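Local coordinates for proteasome activator protein PA26 (Trypanosoma brucei, PDB 1YAR) that probably activates the 20S proteasome by docking a ring of subunits onto it and opening its gate to substrates, at residues Ala13-Gln16 / Asn17-Ser21. Numbering follows the deposited sequence. Where two conformers were deposited one is given.
Sequences ALIQ and NLRDS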
loop_
_atom_site.group_PDB
_atom_site.type_symbol
_atom_site.label_atom_id
_atom_site.label_comp_id
_atom_site.label_asym_id
_atom_site.label_seq_id
_atom_site.Cartn_x
_atom_site.Cartn_y
_atom_site.Cartn_z
ATOM N N ALA O 13 67.661 70.779 -0.459
ATOM C CA ALA O 13 67.906 72.165 -0.848
ATOM C C ALA O 13 69.010 72.268 -1.901
ATOM O O ALA O 13 68.881 73.036 -2.861
ATOM C CB ALA O 13 68.225 73.032 0.373
ATOM N N LEU O 14 70.070 71.473 -1.738
ATOM C CA LEU O 14 71.129 71.404 -2.749
ATOM C C LEU O 14 70.571 70.965 -4.103
ATOM O O LEU O 14 70.939 71.535 -5.127
ATOM C CB LEU O 14 72.282 70.489 -2.316
ATOM C CG LEU O 14 73.175 70.948 -1.156
ATOM C CD1 LEU O 14 74.158 69.851 -0.808
ATOM C CD2 LEU O 14 73.922 72.246 -1.471
ATOM N N ILE O 15 69.678 69.970 -4.103
ATOM C CA ILE O 15 69.048 69.500 -5.355
ATOM C C ILE O 15 68.142 70.588 -5.947
ATOM O O ILE O 15 68.173 70.863 -7.152
ATOM C CB ILE O 15 68.232 68.188 -5.128
ATOM C CG1 ILE O 15 69.163 67.017 -4.770
ATOM C CG2 ILE O 15 67.356 67.876 -6.360
ATOM C CD1 ILE O 15 68.443 65.786 -4.175
ATOM N N GLN O 16 67.329 71.202 -5.097
ATOM C CA GLN O 16 66.430 72.258 -5.568
ATOM C C GLN O 16 67.175 73.476 -6.145
ATOM O O GLN O 16 66.748 74.022 -7.163
ATOM C CB GLN O 16 65.405 72.643 -4.490
ATOM C CG GLN O 16 64.114 73.321 -5.036
ATOM C CD GLN O 16 63.491 72.619 -6.257
ATOM O OE1 GLN O 16 63.136 71.432 -6.205
ATOM N NE2 GLN O 16 63.351 73.360 -7.358
ATOM N N ASN O 17 68.288 73.880 -5.522
ATOM C CA ASN O 17 69.112 74.990 -6.047
ATOM C C ASN O 17 69.642 74.696 -7.443
ATOM O O ASN O 17 69.616 75.548 -8.332
ATOM C CB ASN O 17 70.316 75.268 -5.158
ATOM C CG ASN O 17 69.936 75.820 -3.800
ATOM O OD1 ASN O 17 68.767 76.131 -3.536
ATOM N ND2 ASN O 17 70.933 75.930 -2.912
ATOM N N LEU O 18 70.165 73.482 -7.595
ATOM C CA LEU O 18 70.560 72.937 -8.887
ATOM C C LEU O 18 69.436 73.070 -9.918
ATOM O O LEU O 18 69.629 73.674 -10.973
ATOM C CB LEU O 18 70.949 71.464 -8.683
ATOM C CG LEU O 18 72.176 70.875 -9.371
ATOM C CD1 LEU O 18 73.369 71.815 -9.312
ATOM C CD2 LEU O 18 72.531 69.507 -8.773
ATOM N N ARG O 19 68.256 72.528 -9.607
ATOM C CA ARG O 19 67.154 72.488 -10.569
ATOM C C ARG O 19 66.532 73.861 -10.829
ATOM O O ARG O 19 66.060 74.142 -11.932
ATOM C CB ARG O 19 66.096 71.448 -10.160
ATOM C CG ARG O 19 66.635 70.006 -10.202
ATOM C CD ARG O 19 65.625 68.933 -9.821
ATOM N NE ARG O 19 66.274 67.627 -9.662
ATOM C CZ ARG O 19 65.709 66.566 -9.095
ATOM N NH1 ARG O 19 64.486 66.650 -8.588
ATOM N NH2 ARG O 19 66.388 65.431 -8.991
ATOM N N ASP O 20 66.542 74.722 -9.812
ATOM C CA ASP O 20 66.099 76.112 -9.976
ATOM C C ASP O 20 67.002 76.927 -10.897
ATOM O O ASP O 20 66.536 77.873 -11.521
ATOM C CB ASP O 20 66.008 76.832 -8.613
ATOM C CG ASP O 20 64.833 76.355 -7.764
ATOM O OD1 ASP O 20 63.980 75.589 -8.264
ATOM O OD2 ASP O 20 64.682 76.695 -6.568
ATOM N N SER O 21 68.277 76.545 -10.967
ATOM C CA SER O 21 69.293 77.253 -11.760
ATOM C C SER O 21 69.341 76.831 -13.231
ATOM O O SER O 21 69.813 77.594 -14.082
ATOM C CB SER O 21 70.679 77.093 -11.130
ATOM O OG SER O 21 71.091 75.735 -11.111
#
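Ile15 and Arg19, one helical turn apart on helix 11-21, illustrate how an aliphatic branch can support a charged group. Their side chains run alongside each other in the same direction, and the methyl CG2 of Ile15 sits over the centre of one face of the guanidinium, 3.5 Å from Arg19 CZ. With Ile15 CG1 beside the backbone N (chi1 -67°), the CG2 methyl is left anti to that N, on the side where Arg19 runs; Arg19 CG lies beside its own backbone N, anti to the carbonyl carbon, and from there the extended chain runs back along the isoleucine. The guanidinium nitrogens take the polar partners, NE donating to Ile100 O in the same chain and NH2 to Asn216 OD1 of a second subunit. Leu219 of that subunit packs on Leu14 and Ile15, so this short N-terminal helix meets the long C-terminal helix of its neighbour.

A second i to i+4 pair, Gln16 and Asp20, is more exposed. The Gln16 chain bends at chi2 (46°) and turns its amide toward the carboxylate; NE2 donates to Asp20 OD1 in a noticeably bent bond, the two planes 52° apart, though its 2.5 Å length is doubtfully short and may reflect coordinate error. The backbone bond from Asp20 N to Gln16 O (2.7 Å) joins the same two residues, and like bonds run from Asn17 N to Ala13 O (2.9 Å) and from Arg19 N to Ile15 O (3.0 Å).

The chemistry implies a division of labour: methyl contact and hydrogen bonds together probably limit the rotation of the Arg19 guanidinium at the subunit interface, whereas the Gln16 amide may steady a carboxylate on the exposed side.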